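Local coordinates for protein folylpolyglutamate synthase (FolC) (Helicobacter pylori, PDB 6K8C) that probably adds L-glutamate to dihydropteroate to form dihydrofolate, and further glutamates to reduced folates, in ATP-dependent ligase reactions, at residues F43-K48 against D137-E142; T61-T66 against V76-S81; E86-F91 against V98-L103; Q108-H113 against T126-M131. One frame throughout, in Å; residues are numbered along the deposited sequence.

Contact 1: F43-K48 against D137-E142; sequences FEIQAK and DYLVLE
K48 and Y138 face each other as a parallel beta bridge, where strand 48-53 begins beside strand 138-142 in the central sheet of the P-loop NTPase-type fold of the Mur ligase middle domain. K48 supplies both hydrogen bonds, one to each neighbour of Y138. Its N donates to D137 O at 3.0 Å, and its O accepts from L139 N at 2.9 Å with an N-H...O angle of 167°. Between these bonds Y138 CA brings a C-H toward K48 O, at 3.3 Å.

Both side chains of the bridge start out alike, with CG placed beside the backbone N and opposite the carbonyl carbon (chi1 -68° for K48 and -67° for Y138). They therefore run side by side in the same direction: K48 CB lies 3.8 Å from Y138 CD1, and the aliphatic CD passes Y138 CE1 further along before the chain bends at its last torsion. On the other face A47 and I45 meet L139, A47 through CB to CB at 4.4 Å.

A second shell fixes strand 138-142 from its other edge, where Y138 and V140 share backbone hydrogen bonds with L77 of strand 76-79. On the K48 side the ladder goes on from L139 to I50. The phenol ring of Y138 also meets F74 edge-to-face, and D137 OD2 accepts a hydrogen bond from K75 N. Earlier in the loop that comes in from helix 28-41, I45 CD1 touches L139 CD2 at 4.3 Å.

Contact 2: T61-T66 against V76-S81; sequences TGRFLT and VLHFTS
H78 of strand 76-79 projects onto helix 58-70, the helix that follows the glycine-rich phosphate-binding loop of the P-loop fold; the two segments run nearly antiparallel, as parts of a beta-alpha-beta unit with strand 48-53. With CG opposite the backbone N (chi1 -175°), the side chain stands out from the strand. Its CB lies 3.4 Å from T66 OG1, and the same oxygen remains close to CG. At ND1 the imidazole accepts a nearly straight hydrogen bond from R63 NE, 2.8 Å long with an angle of 169°. The donor lies in the ring plane, and the guanidinium is turned almost at right angles to it (86°). CE1 and NE2 rest against the helix backbone, where G62, lacking a side chain, lets its C come within 3.4 Å of CE1 over one ring face. T80 CG2 covers the opposite face near the rim.

R63 reaches ND1 by bending at chi2 and chi3, and its guanidinium also makes a cation-pi contact with F92. T66 OG1 is held by a 2.8 Å bond to G62 O, which also accepts T66 N from its other face. Nearer the strand's start, T66 CG2 packs on V76 CG1 at 3.8 Å.

Contact 3: E86-F91 against V98-L103; sequences EFRERF and VGESVL
F91 and V98 join the two arms of a beta hairpin, strands 91-93 and 96-97, through a backbone hydrogen bond from V98 N to F91 O of 2.9 Å. Just before the hairpin, residues 87-90 form a 3-10 turn; just after it, G99 occupies the N-cap position of helix 100-110.

The polar interactions centre on R88. Its chi1 of 69° places CG between the backbone N and the carbonyl carbon, and from there the chain runs extended toward the start of the helix. NE forms an in-plane salt bridge with E86 OE1 at 2.9 Å. NH2 lies beside V98 O at the guanidinium edge, but the modelled separation is too short and bent for its detail to be trusted. E100 crosses R88 at about a right angle, and its CG sits over one face of the guanidinium, 3.8 Å from R88 CD. No N-H of R88 points at the E100 carboxylate; instead a water donates to both E86 OE1 (2.7 Å) and E100 OE1 (2.6 Å).

Apolar contacts fill the other side. L103 spreads its two methyls: CD1 meets F91 CE2 at 3.9 Å, while CD2 touches R88 CB at 3.8 Å and also the edge of the F87 ring. V98 CG1 packs alongside F91 CB. Beyond, helix 12-17 covers F87 and L103 through L12.

With L103, F87 and F91 packed on the apolar side, the polar side brings two carboxylates near each other, and the shared water and the R88 charge probably offset the repulsion between E86 and E100.

Contact 4: Q108-H113 against T126-M131; sequences QQLQSH and TLLAVM
The carboxamide of Q109 is the flat group that meets the opposite helix: M131 CE lies over one of its faces, 3.7 Å from Q109 CD. Within segment 108-113, the Q111 amide turns back and gives an N-H near its own plane to a lone pair of Q108 O, NE2 to O 3.1 Å. The H113 imidazole meets the rings of F42 and F115. A type I turn runs from L110 to H113, and H113 is at the N-cap position of the next helix.

L110 carries most of the packing between helix 100-110 and helix 121-132. Its CG stands beside the backbone N (chi1 -74°), and the two methyls divide the opposing surface. CD1 reaches L128 CD2 at 3.7 Å and L127 CB at 3.9 Å, whereas CD2 rests on M131 CG at 3.7 Å. The L110 and M131 side chains run alongside each other, pointing opposite ways. M131 is folded at both chi2 (-68°) and chi3 (-64°), which curls its CE back to Q109 while CG stays against L110.

Helix 28-41 closes the cluster, F38 touching both L110 and M131 and I34 touching L127. On its inner side helix 121-132 leans on the sheet, with T126 and A129 against F79.

No hydrogen bond spans the two segments. The pair is held by buried methyl and methylene contacts, so its stability probably comes mainly from apolar burial, with the glutamine amide at the margin.

How the contacts relate
From the N terminus, the loop after helix 28-41 opens contact 1, which closes only at strand 138-142 and thus encloses the other three. Within this long loop contacts 2, 3 and 4 follow in series, none crossing another: helix 58-70 returns to strand 76-79, the 3-10 turn to the start of helix 100-110, and that helix's end to helix 121-132. Strand 76-79 adjoins strand 138-142, with a probable hydrogen bond from F79 N to V140 O linking contacts 1 and 2. T80 N reaches R90 O, joining contacts 2 and 3. F79, F91 and L128 bring contacts 2, 3 and 4 together between sheet and helices, while F43 touches V130, returning contact 4 to contact 1.

Contact 1: F43-K48 against D137-E142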
# COMPACT_ATOMS: atom_id res chain seq x y z
N PHE A 43 -15.68 -3.55 -21.76
CA PHE A 43 -15.75 -2.12 -22.00
C PHE A 43 -14.36 -1.50 -21.87
O PHE A 43 -13.45 -2.07 -21.28
CB PHE A 43 -16.73 -1.44 -21.04
CG PHE A 43 -16.37 -1.60 -19.59
CD1 PHE A 43 -15.52 -0.69 -18.97
CD2 PHE A 43 -16.88 -2.66 -18.84
CE1 PHE A 43 -15.19 -0.83 -17.64
CE2 PHE A 43 -16.54 -2.80 -17.51
CZ PHE A 43 -15.70 -1.89 -16.90
N GLU A 44 -14.24 -0.30 -22.44
CA GLU A 44 -13.08 0.57 -22.26
C GLU A 44 -13.44 1.54 -21.14
O GLU A 44 -14.31 2.40 -21.32
CB GLU A 44 -12.74 1.30 -23.56
CG GLU A 44 -11.45 2.09 -23.56
CD GLU A 44 -10.67 1.89 -24.85
OE1 GLU A 44 -9.52 2.36 -24.95
OE2 GLU A 44 -11.22 1.24 -25.77
N ILE A 45 -12.79 1.40 -19.98
CA ILE A 45 -13.18 2.16 -18.81
C ILE A 45 -13.06 3.66 -19.08
O ILE A 45 -12.10 4.14 -19.69
CB ILE A 45 -12.34 1.73 -17.59
CG1 ILE A 45 -12.83 2.44 -16.32
CG2 ILE A 45 -10.85 2.00 -17.81
CD1 ILE A 45 -12.64 1.64 -15.05
N GLN A 46 -14.07 4.42 -18.64
CA GLN A 46 -14.10 5.86 -18.87
C GLN A 46 -13.50 6.67 -17.74
O GLN A 46 -13.12 7.83 -17.96
CB GLN A 46 -15.54 6.32 -19.12
CG GLN A 46 -16.33 5.37 -19.99
CD GLN A 46 -17.76 5.81 -20.19
OE1 GLN A 46 -18.70 5.11 -19.81
NE2 GLN A 46 -17.94 6.99 -20.78
N ALA A 47 -13.40 6.09 -16.54
CA ALA A 47 -12.80 6.79 -15.41
C ALA A 47 -11.39 7.26 -15.75
O ALA A 47 -10.64 6.59 -16.47
CB ALA A 47 -12.76 5.86 -14.19
N LYS A 48 -11.03 8.43 -15.23
CA LYS A 48 -9.66 8.89 -15.35
C LYS A 48 -8.78 8.08 -14.41
O LYS A 48 -9.13 7.89 -13.24
CB LYS A 48 -9.57 10.39 -15.06
CG LYS A 48 -10.27 11.25 -16.11
CD LYS A 48 -10.15 12.73 -15.78
CE LYS A 48 -11.04 13.59 -16.69
NZ LYS A 48 -10.85 13.25 -18.13
N ASP A 137 -15.73 7.86 -11.47
CA ASP A 137 -15.12 9.02 -12.11
C ASP A 137 -13.60 8.90 -12.14
O ASP A 137 -12.97 9.38 -13.09
CB ASP A 137 -15.53 10.30 -11.38
CG ASP A 137 -17.03 10.50 -11.36
OD1 ASP A 137 -17.61 10.67 -12.45
OD2 ASP A 137 -17.63 10.46 -10.27
N TYR A 138 -13.01 8.28 -11.13
CA TYR A 138 -11.56 8.17 -11.02
C TYR A 138 -11.21 6.77 -10.55
O TYR A 138 -11.91 6.18 -9.72
CB TYR A 138 -10.98 9.21 -10.05
CG TYR A 138 -11.11 10.63 -10.56
CD1 TYR A 138 -10.13 11.20 -11.36
CD2 TYR A 138 -12.23 11.40 -10.24
CE1 TYR A 138 -10.26 12.50 -11.83
CE2 TYR A 138 -12.37 12.69 -10.71
CZ TYR A 138 -11.38 13.23 -11.50
OH TYR A 138 -11.52 14.53 -11.97
N LEU A 139 -10.11 6.25 -11.07
CA LEU A 139 -9.54 4.97 -10.65
C LEU A 139 -8.11 5.23 -10.21
O LEU A 139 -7.26 5.59 -11.03
CB LEU A 139 -9.61 3.95 -11.78
CG LEU A 139 -8.88 2.62 -11.53
CD1 LEU A 139 -9.44 1.93 -10.30
CD2 LEU A 139 -8.98 1.72 -12.76
N VAL A 140 -7.86 5.11 -8.91
CA VAL A 140 -6.53 5.29 -8.34
C VAL A 140 -5.90 3.90 -8.27
O VAL A 140 -6.31 3.06 -7.46
CB VAL A 140 -6.57 5.97 -6.97
CG1 VAL A 140 -5.14 6.24 -6.46
CG2 VAL A 140 -7.32 7.30 -7.06
N LEU A 141 -4.91 3.66 -9.12
CA LEU A 141 -4.41 2.33 -9.44
C LEU A 141 -2.97 2.21 -8.95
O LEU A 141 -2.06 2.81 -9.53
CB LEU A 141 -4.49 2.11 -10.95
CG LEU A 141 -4.54 0.71 -11.56
CD1 LEU A 141 -5.85 0.01 -11.22
CD2 LEU A 141 -4.36 0.81 -13.06
N GLU A 142 -2.77 1.44 -7.90
CA GLU A 142 -1.44 1.22 -7.35
C GLU A 142 -0.72 0.14 -8.14
O GLU A 142 -1.27 -0.94 -8.37
CB GLU A 142 -1.53 0.82 -5.88
CG GLU A 142 -0.21 0.71 -5.16
CD GLU A 142 -0.40 0.25 -3.73
OE1 GLU A 142 -0.04 -0.90 -3.42
OE2 GLU A 142 -0.93 1.04 -2.92

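Contact 2: T61-T66 against V76-S81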
# COMPACT_ATOMS: atom_id res chain seq x y z
N THR A 61 -0.57 7.89 0.13
CA THR A 61 -0.69 8.89 -0.93
C THR A 61 -1.93 8.64 -1.78
O THR A 61 -2.70 9.56 -2.08
CB THR A 61 0.55 8.89 -1.82
OG1 THR A 61 1.72 9.11 -1.02
CG2 THR A 61 0.45 9.98 -2.88
N GLY A 62 -2.15 7.38 -2.18
CA GLY A 62 -3.30 7.06 -3.00
C GLY A 62 -4.61 7.23 -2.26
O GLY A 62 -5.60 7.71 -2.83
N ARG A 63 -4.65 6.85 -0.98
CA ARG A 63 -5.90 6.94 -0.24
C ARG A 63 -6.24 8.39 0.09
O ARG A 63 -7.42 8.77 0.10
CB ARG A 63 -5.83 6.08 1.02
CG ARG A 63 -7.18 5.95 1.77
CD ARG A 63 -8.27 5.30 0.90
NE ARG A 63 -7.86 3.97 0.46
CZ ARG A 63 -7.97 2.87 1.19
NH1 ARG A 63 -8.49 2.91 2.41
NH2 ARG A 63 -7.55 1.71 0.70
N PHE A 64 -5.22 9.21 0.38
CA PHE A 64 -5.44 10.64 0.59
C PHE A 64 -6.07 11.27 -0.64
O PHE A 64 -7.05 12.02 -0.55
CB PHE A 64 -4.12 11.34 0.92
CG PHE A 64 -3.82 11.45 2.39
CD1 PHE A 64 -4.80 11.79 3.29
CD2 PHE A 64 -2.53 11.22 2.85
CE1 PHE A 64 -4.51 11.91 4.65
CE2 PHE A 64 -2.23 11.33 4.20
CZ PHE A 64 -3.22 11.67 5.10
N LEU A 65 -5.50 10.98 -1.82
CA LEU A 65 -6.08 11.48 -3.07
C LEU A 65 -7.51 10.98 -3.24
O LEU A 65 -8.41 11.76 -3.61
CB LEU A 65 -5.21 11.05 -4.25
CG LEU A 65 -5.71 11.38 -5.66
CD1 LEU A 65 -5.88 12.88 -5.84
CD2 LEU A 65 -4.76 10.84 -6.70
N THR A 66 -7.74 9.69 -2.99
CA THR A 66 -9.08 9.11 -3.08
C THR A 66 -10.07 9.85 -2.18
O THR A 66 -11.20 10.14 -2.58
CB THR A 66 -9.03 7.62 -2.70
OG1 THR A 66 -8.21 6.91 -3.63
CG2 THR A 66 -10.44 7.00 -2.71
N VAL A 76 -14.90 7.05 -6.85
CA VAL A 76 -13.50 6.68 -6.96
C VAL A 76 -13.31 5.25 -6.46
O VAL A 76 -13.86 4.87 -5.42
CB VAL A 76 -12.59 7.64 -6.15
CG1 VAL A 76 -11.12 7.34 -6.41
CG2 VAL A 76 -12.91 9.09 -6.48
N LEU A 77 -12.50 4.48 -7.17
CA LEU A 77 -12.02 3.19 -6.69
C LEU A 77 -10.52 3.27 -6.48
O LEU A 77 -9.78 3.68 -7.38
CB LEU A 77 -12.34 2.06 -7.66
CG LEU A 77 -12.05 0.68 -7.05
CD1 LEU A 77 -13.11 -0.30 -7.48
CD2 LEU A 77 -10.66 0.17 -7.42
N HIS A 78 -10.07 2.86 -5.30
CA HIS A 78 -8.65 2.81 -4.96
C HIS A 78 -8.22 1.35 -4.90
O HIS A 78 -8.70 0.60 -4.03
CB HIS A 78 -8.37 3.51 -3.64
CG HIS A 78 -6.92 3.61 -3.30
ND1 HIS A 78 -6.46 3.79 -2.01
CD2 HIS A 78 -5.82 3.55 -4.08
CE1 HIS A 78 -5.14 3.85 -2.02
NE2 HIS A 78 -4.72 3.71 -3.26
N PHE A 79 -7.34 0.96 -5.80
CA PHE A 79 -6.86 -0.41 -5.93
C PHE A 79 -5.47 -0.50 -5.33
O PHE A 79 -4.55 0.17 -5.79
CB PHE A 79 -6.84 -0.80 -7.41
CG PHE A 79 -6.23 -2.15 -7.69
CD1 PHE A 79 -6.79 -3.30 -7.17
CD2 PHE A 79 -5.12 -2.25 -8.51
CE1 PHE A 79 -6.24 -4.54 -7.45
CE2 PHE A 79 -4.56 -3.49 -8.80
CZ PHE A 79 -5.12 -4.63 -8.27
N THR A 80 -5.30 -1.33 -4.29
CA THR A 80 -4.03 -1.44 -3.58
C THR A 80 -3.62 -2.91 -3.49
O THR A 80 -4.38 -3.82 -3.80
CB THR A 80 -4.11 -0.85 -2.17
OG1 THR A 80 -5.09 -1.57 -1.41
CG2 THR A 80 -4.50 0.61 -2.24
N SER A 81 -2.38 -3.13 -3.05
CA SER A 81 -1.89 -4.49 -2.84
C SER A 81 -0.72 -4.44 -1.88
O SER A 81 -0.04 -3.41 -1.80
CB SER A 81 -1.47 -5.14 -4.17
OG SER A 81 -0.29 -4.55 -4.67

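Contact 3: E86-F91 against V98-L103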
# COMPACT_ATOMS: atom_id res chain seq x y z
N GLU A 86 -8.09 -9.54 4.60
CA GLU A 86 -8.98 -10.08 3.58
C GLU A 86 -8.61 -9.54 2.21
O GLU A 86 -8.17 -8.40 2.08
CB GLU A 86 -10.46 -9.74 3.83
CG GLU A 86 -10.97 -10.03 5.22
CD GLU A 86 -12.24 -9.25 5.52
OE1 GLU A 86 -13.12 -9.18 4.63
OE2 GLU A 86 -12.36 -8.69 6.63
N PHE A 87 -8.83 -10.38 1.19
CA PHE A 87 -8.56 -9.99 -0.20
C PHE A 87 -9.32 -8.73 -0.59
O PHE A 87 -8.80 -7.91 -1.36
CB PHE A 87 -8.95 -11.15 -1.13
CG PHE A 87 -8.74 -10.86 -2.60
CD1 PHE A 87 -7.47 -10.90 -3.16
CD2 PHE A 87 -9.82 -10.56 -3.42
CE1 PHE A 87 -7.28 -10.64 -4.50
CE2 PHE A 87 -9.63 -10.30 -4.77
CZ PHE A 87 -8.35 -10.34 -5.31
N ARG A 88 -10.54 -8.55 -0.09
CA ARG A 88 -11.34 -7.42 -0.58
C ARG A 88 -10.82 -6.07 -0.11
O ARG A 88 -11.30 -5.05 -0.61
CB ARG A 88 -12.81 -7.58 -0.18
CG ARG A 88 -13.08 -7.43 1.30
CD ARG A 88 -14.48 -7.95 1.62
NE ARG A 88 -14.88 -7.62 2.99
CZ ARG A 88 -15.85 -6.76 3.29
NH1 ARG A 88 -16.15 -6.53 4.56
NH2 ARG A 88 -16.52 -6.14 2.33
N GLU A 89 -9.85 -6.04 0.82
CA GLU A 89 -9.18 -4.78 1.17
C GLU A 89 -8.59 -4.09 -0.05
O GLU A 89 -8.41 -2.86 -0.04
CB GLU A 89 -8.05 -5.04 2.17
CG GLU A 89 -8.48 -5.48 3.54
CD GLU A 89 -7.31 -6.03 4.33
OE1 GLU A 89 -6.15 -5.62 4.07
OE2 GLU A 89 -7.56 -6.88 5.21
N ARG A 90 -8.25 -4.86 -1.08
CA ARG A 90 -7.60 -4.32 -2.26
C ARG A 90 -8.49 -3.38 -3.06
O ARG A 90 -7.98 -2.71 -3.96
CB ARG A 90 -7.13 -5.48 -3.15
CG ARG A 90 -6.01 -6.31 -2.52
CD ARG A 90 -5.87 -7.67 -3.21
NE ARG A 90 -4.88 -8.51 -2.54
CZ ARG A 90 -3.66 -8.74 -2.99
NH1 ARG A 90 -3.27 -8.19 -4.14
NH2 ARG A 90 -2.83 -9.52 -2.31
N PHE A 91 -9.78 -3.29 -2.75
CA PHE A 91 -10.73 -2.50 -3.53
C PHE A 91 -11.50 -1.57 -2.59
O PHE A 91 -12.45 -2.00 -1.93
CB PHE A 91 -11.67 -3.40 -4.32
CG PHE A 91 -10.99 -4.57 -4.97
CD1 PHE A 91 -10.43 -4.45 -6.23
CD2 PHE A 91 -10.92 -5.80 -4.33
CE1 PHE A 91 -9.80 -5.53 -6.85
CE2 PHE A 91 -10.29 -6.89 -4.93
CZ PHE A 91 -9.73 -6.75 -6.19
N VAL A 98 -14.90 -2.73 -0.60
CA VAL A 98 -15.97 -3.28 -1.43
C VAL A 98 -16.69 -4.40 -0.68
O VAL A 98 -16.09 -5.17 0.08
CB VAL A 98 -15.40 -3.77 -2.78
CG1 VAL A 98 -14.53 -5.01 -2.59
CG2 VAL A 98 -16.54 -4.04 -3.76
N GLY A 99 -18.01 -4.46 -0.88
CA GLY A 99 -18.78 -5.53 -0.28
C GLY A 99 -18.51 -6.86 -0.94
O GLY A 99 -18.23 -6.94 -2.14
N GLU A 100 -18.62 -7.93 -0.15
CA GLU A 100 -18.30 -9.27 -0.64
C GLU A 100 -19.16 -9.64 -1.85
O GLU A 100 -18.67 -10.24 -2.81
CB GLU A 100 -18.49 -10.30 0.47
CG GLU A 100 -17.49 -10.19 1.60
CD GLU A 100 -17.37 -11.48 2.38
OE1 GLU A 100 -16.36 -11.66 3.08
OE2 GLU A 100 -18.29 -12.32 2.27
N SER A 101 -20.46 -9.31 -1.81
CA SER A 101 -21.34 -9.73 -2.89
C SER A 101 -21.07 -8.94 -4.16
O SER A 101 -21.21 -9.48 -5.27
CB SER A 101 -22.80 -9.59 -2.47
OG SER A 101 -22.99 -8.43 -1.67
N VAL A 102 -20.69 -7.66 -4.04
CA VAL A 102 -20.32 -6.87 -5.21
C VAL A 102 -19.06 -7.45 -5.86
O VAL A 102 -18.97 -7.53 -7.09
CB VAL A 102 -20.12 -5.40 -4.80
CG1 VAL A 102 -19.59 -4.59 -5.98
CG2 VAL A 102 -21.42 -4.81 -4.28
N LEU A 103 -18.09 -7.85 -5.05
CA LEU A 103 -16.86 -8.44 -5.58
C LEU A 103 -17.13 -9.80 -6.22
O LEU A 103 -16.61 -10.10 -7.30
CB LEU A 103 -15.83 -8.56 -4.47
CG LEU A 103 -14.46 -9.14 -4.81
CD1 LEU A 103 -13.80 -8.37 -5.96
CD2 LEU A 103 -13.57 -9.13 -3.58
O HOH W 1 -13.90 -10.92 2.73

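Contact 4: Q108-H113 against T126-M131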
# COMPACT_ATOMS: atom_id res chain seq x y z
N GLN A 108 -18.02 -13.32 -11.02
CA GLN A 108 -18.92 -14.19 -11.77
C GLN A 108 -19.01 -13.78 -13.23
O GLN A 108 -19.12 -14.63 -14.12
CB GLN A 108 -20.31 -14.20 -11.13
CG GLN A 108 -20.45 -15.16 -9.95
CD GLN A 108 -19.87 -16.54 -10.25
OE1 GLN A 108 -20.11 -17.11 -11.32
NE2 GLN A 108 -19.12 -17.09 -9.31
N GLN A 109 -18.95 -12.47 -13.51
CA GLN A 109 -18.97 -12.01 -14.90
C GLN A 109 -17.65 -12.33 -15.61
O GLN A 109 -17.65 -12.64 -16.80
CB GLN A 109 -19.25 -10.51 -14.96
CG GLN A 109 -20.55 -10.08 -14.30
CD GLN A 109 -20.79 -8.59 -14.42
OE1 GLN A 109 -20.95 -7.89 -13.42
NE2 GLN A 109 -20.80 -8.08 -15.65
N LEU A 110 -16.53 -12.24 -14.89
CA LEU A 110 -15.22 -12.41 -15.53
C LEU A 110 -14.89 -13.87 -15.80
O LEU A 110 -14.28 -14.19 -16.83
CB LEU A 110 -14.12 -11.80 -14.67
CG LEU A 110 -13.99 -10.28 -14.60
CD1 LEU A 110 -12.85 -9.92 -13.67
CD2 LEU A 110 -13.75 -9.73 -15.99
N GLN A 111 -15.23 -14.76 -14.87
CA GLN A 111 -14.63 -16.10 -14.85
C GLN A 111 -14.96 -16.93 -16.09
O GLN A 111 -14.24 -17.88 -16.39
CB GLN A 111 -15.08 -16.85 -13.59
CG GLN A 111 -16.58 -16.86 -13.37
CD GLN A 111 -17.28 -17.92 -14.20
OE1 GLN A 111 -16.71 -18.98 -14.48
NE2 GLN A 111 -18.51 -17.64 -14.60
N SER A 112 -16.03 -16.59 -16.82
CA SER A 112 -16.43 -17.39 -17.97
C SER A 112 -15.60 -17.12 -19.21
O SER A 112 -15.86 -17.74 -20.25
CB SER A 112 -17.91 -17.16 -18.28
OG SER A 112 -18.26 -15.80 -18.12
N HIS A 113 -14.62 -16.23 -19.15
CA HIS A 113 -13.83 -15.88 -20.32
C HIS A 113 -12.43 -16.46 -20.21
O HIS A 113 -11.85 -16.56 -19.13
CB HIS A 113 -13.75 -14.36 -20.48
CG HIS A 113 -15.09 -13.71 -20.66
ND1 HIS A 113 -15.52 -13.21 -21.87
CD2 HIS A 113 -16.10 -13.49 -19.79
CE1 HIS A 113 -16.73 -12.71 -21.73
NE2 HIS A 113 -17.11 -12.87 -20.48
N THR A 126 -6.38 -7.04 -10.95
CA THR A 126 -6.44 -5.83 -11.76
C THR A 126 -7.74 -5.78 -12.57
O THR A 126 -8.40 -4.74 -12.62
CB THR A 126 -5.22 -5.76 -12.69
OG1 THR A 126 -4.02 -5.73 -11.90
CG2 THR A 126 -5.26 -4.50 -13.55
N LEU A 127 -8.11 -6.89 -13.21
CA LEU A 127 -9.37 -6.90 -13.97
C LEU A 127 -10.56 -6.70 -13.05
O LEU A 127 -11.53 -6.02 -13.42
CB LEU A 127 -9.52 -8.22 -14.75
CG LEU A 127 -8.54 -8.48 -15.89
CD1 LEU A 127 -8.96 -9.75 -16.64
CD2 LEU A 127 -8.45 -7.30 -16.85
N LEU A 128 -10.52 -7.30 -11.85
CA LEU A 128 -11.60 -7.09 -10.89
C LEU A 128 -11.73 -5.61 -10.53
O LEU A 128 -12.84 -5.08 -10.41
CB LEU A 128 -11.37 -7.93 -9.64
CG LEU A 128 -11.63 -9.44 -9.74
CD1 LEU A 128 -11.12 -10.14 -8.49
CD2 LEU A 128 -13.10 -9.72 -9.97
N ALA A 129 -10.59 -4.93 -10.36
CA ALA A 129 -10.64 -3.50 -10.06
C ALA A 129 -11.30 -2.72 -11.19
O ALA A 129 -12.13 -1.84 -10.95
CB ALA A 129 -9.22 -2.97 -9.80
N VAL A 130 -10.93 -3.02 -12.44
CA VAL A 130 -11.52 -2.32 -13.58
C VAL A 130 -13.02 -2.60 -13.66
O VAL A 130 -13.82 -1.70 -13.95
CB VAL A 130 -10.81 -2.70 -14.88
CG1 VAL A 130 -11.43 -1.96 -16.08
CG2 VAL A 130 -9.32 -2.41 -14.78
N MET A 131 -13.42 -3.85 -13.41
CA MET A 131 -14.84 -4.19 -13.42
C MET A 131 -15.59 -3.41 -12.34
O MET A 131 -16.67 -2.85 -12.59
CB MET A 131 -15.03 -5.69 -13.21
CG MET A 131 -14.84 -6.53 -14.46
SD MET A 131 -16.12 -6.27 -15.71
CE MET A 131 -17.56 -6.85 -14.84